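Local structure of possible protein of nuclear scaffold (Encephalitozoon cuniculi, 3KAE) at residues Ser194-Tyr199 / Tyr209-Ala214. The protein forms the dimeric, tetratricopeptide-repeat N-terminal domain of Cdc27, a subunit of the anaphase-promoting complex, and probably serves as a protein-binding scaffold. Residues are numbered along the deposited sequence; the frame is centred on the assembly and turned at random.
Sequences SLVKKY and YFISNA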
loop_
_atom_site.group_PDB
_atom_site.type_symbol
_atom_site.label_atom_id
_atom_site.label_comp_id
_atom_site.label_asym_id
_atom_site.label_seq_id
_atom_site.Cartn_x
_atom_site.Cartn_y
_atom_site.Cartn_z
ATOM N N SER C 194 36.222 -7.054 -12.551
ATOM C CA SER C 194 35.877 -8.269 -11.832
ATOM C C SER C 194 34.589 -8.061 -11.030
ATOM O O SER C 194 33.801 -8.983 -10.852
ATOM C CB SER C 194 37.020 -8.696 -10.909
ATOM O OG SER C 194 37.166 -7.828 -9.797
ATOM N N LEU C 195 34.398 -6.841 -10.540
ATOM C CA LEU C 195 33.193 -6.479 -9.794
ATOM C C LEU C 195 31.970 -6.466 -10.709
ATOM O O LEU C 195 30.918 -7.028 -10.373
ATOM C CB LEU C 195 33.369 -5.115 -9.113
ATOM C CG LEU C 195 33.448 -5.036 -7.575
ATOM C CD1 LEU C 195 33.827 -6.361 -6.914
ATOM C CD2 LEU C 195 34.383 -3.910 -7.110
ATOM N N VAL C 196 32.126 -5.829 -11.868
ATOM C CA VAL C 196 31.073 -5.750 -12.877
ATOM C C VAL C 196 30.632 -7.126 -13.343
ATOM O O VAL C 196 29.447 -7.378 -13.533
ATOM C CB VAL C 196 31.553 -4.974 -14.121
ATOM C CG1 VAL C 196 30.487 -5.018 -15.210
ATOM C CG2 VAL C 196 31.906 -3.539 -13.757
ATOM N N LYS C 197 31.600 -8.008 -13.544
ATOM C CA LYS C 197 31.327 -9.359 -14.009
ATOM C C LYS C 197 30.633 -10.152 -12.909
ATOM O O LYS C 197 29.775 -10.980 -13.180
ATOM C CB LYS C 197 32.631 -10.046 -14.428
ATOM N N LYS C 198 31.008 -9.879 -11.666
ATOM C CA LYS C 198 30.426 -10.558 -10.522
ATOM C C LYS C 198 28.922 -10.272 -10.397
ATOM O O LYS C 198 28.123 -11.175 -10.144
ATOM C CB LYS C 198 31.145 -10.125 -9.245
ATOM C CG LYS C 198 30.352 -10.388 -7.963
ATOM C CD LYS C 198 30.937 -9.630 -6.780
ATOM C CE LYS C 198 30.315 -10.114 -5.471
ATOM N NZ LYS C 198 30.822 -9.387 -4.272
ATOM N N TYR C 199 28.541 -9.013 -10.587
ATOM C CA TYR C 199 27.148 -8.590 -10.448
ATOM C C TYR C 199 26.346 -8.752 -11.738
ATOM O O TYR C 199 25.129 -8.610 -11.740
ATOM C CB TYR C 199 27.081 -7.141 -9.966
ATOM C CG TYR C 199 27.331 -6.992 -8.482
ATOM C CD1 TYR C 199 26.276 -7.026 -7.580
ATOM C CD2 TYR C 199 28.618 -6.826 -7.981
ATOM C CE1 TYR C 199 26.489 -6.899 -6.224
ATOM C CE2 TYR C 199 28.845 -6.697 -6.615
ATOM C CZ TYR C 199 27.756 -6.734 -5.739
ATOM O OH TYR C 199 27.918 -6.613 -4.376
ATOM N N TYR C 209 20.931 -3.124 -9.815
ATOM C CA TYR C 209 21.340 -1.895 -9.145
ATOM C C TYR C 209 22.826 -1.620 -9.376
ATOM O O TYR C 209 23.196 -0.535 -9.799
ATOM C CB TYR C 209 21.058 -1.988 -7.641
ATOM C CG TYR C 209 19.607 -2.180 -7.291
ATOM C CD1 TYR C 209 18.781 -1.083 -7.069
ATOM C CD2 TYR C 209 19.062 -3.454 -7.174
ATOM C CE1 TYR C 209 17.448 -1.242 -6.742
ATOM C CE2 TYR C 209 17.729 -3.633 -6.848
ATOM C CZ TYR C 209 16.915 -2.517 -6.626
ATOM O OH TYR C 209 15.566 -2.661 -6.302
ATOM N N PHE C 210 23.670 -2.607 -9.103
ATOM C CA PHE C 210 25.124 -2.410 -9.234
ATOM C C PHE C 210 25.538 -1.983 -10.647
ATOM O O PHE C 210 26.155 -0.946 -10.838
ATOM C CB PHE C 210 25.890 -3.657 -8.808
ATOM C CG PHE C 210 27.372 -3.424 -8.640
ATOM C CD1 PHE C 210 27.880 -3.012 -7.420
ATOM C CD2 PHE C 210 28.243 -3.590 -9.708
ATOM C CE1 PHE C 210 29.224 -2.780 -7.252
ATOM C CE2 PHE C 210 29.591 -3.374 -9.559
ATOM C CZ PHE C 210 30.087 -2.967 -8.325
ATOM N N ILE C 211 25.166 -2.775 -11.637
ATOM C CA ILE C 211 25.454 -2.435 -13.018
ATOM C C ILE C 211 24.860 -1.085 -13.432
ATOM O O ILE C 211 25.471 -0.350 -14.215
ATOM C CB ILE C 211 24.974 -3.535 -13.980
ATOM C CG1 ILE C 211 25.504 -4.905 -13.539
ATOM C CG2 ILE C 211 25.389 -3.219 -15.411
ATOM C CD1 ILE C 211 26.941 -4.909 -13.197
ATOM N N SER C 212 23.665 -0.767 -12.931
ATOM C CA SER C 212 23.050 0.532 -13.221
ATOM C C SER C 212 23.939 1.655 -12.664
ATOM O O SER C 212 24.246 2.638 -13.344
ATOM C CB SER C 212 21.627 0.627 -12.636
ATOM O OG SER C 212 20.748 -0.246 -13.323
ATOM N N ASN C 213 24.361 1.511 -11.419
ATOM C CA ASN C 213 25.201 2.514 -10.840
ATOM C C ASN C 213 26.536 2.560 -11.622
ATOM O O ASN C 213 27.076 3.637 -11.888
ATOM C CB ASN C 213 25.396 2.246 -9.356
ATOM C CG ASN C 213 24.166 2.617 -8.531
ATOM O OD1 ASN C 213 23.342 3.422 -8.960
ATOM N ND2 ASN C 213 24.044 2.037 -7.346
ATOM N N ALA C 214 27.039 1.390 -12.019
ATOM C CA ALA C 214 28.265 1.307 -12.821
ATOM C C ALA C 214 28.149 2.170 -14.069
ATOM O O ALA C 214 29.027 2.987 -14.349
ATOM C CB ALA C 214 28.595 -0.161 -13.212
#
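Tyr199 meets Phe210, and Val196 meets Ile211, where helices 193-200 and 206-220 run roughly antiparallel: the axes of segments 194-199 and 209-214 approach to 9.4 Å with 141° between their N-to-C directions. The two rings form an offset stack, with centroids 4.1 Å apart and planes only 11° from parallel. The offset places Tyr199 CD2 over the centre of the Phe210 ring and Phe210 CG toward the rim of the Tyr199 face. Phe210 CB also covers that face, 4.0 Å from the Tyr199 ring centroid, as a CH-pi contact. Phe210 turns its CG away from the backbone N (chi1 -168°), which carries the ring across to helix 193-200, where its CZ is 4.0 Å from Leu195 CB. Ile211 comes in by its CD1, which lies 3.5 Å from the backbone Val196 O and also touches Val196 CG1 and Tyr199 CB. No hydrogen bond links the segments, so the interface is held by aromatic and apolar packing; the Tyr199 hydroxyl instead bonds Asp183 of helix 176-190, which should limit swinging of the stacked ring. The pairing of neighbouring antiparallel helices is consistent with the tetratricopeptide-repeat architecture of this N-terminal domain. Helix 176-190 packs against Val196 through Phe187 and touches Phe210 through Asp183, while helix 224-237 receives Ile211 on Cys230, Leu233 and Val234.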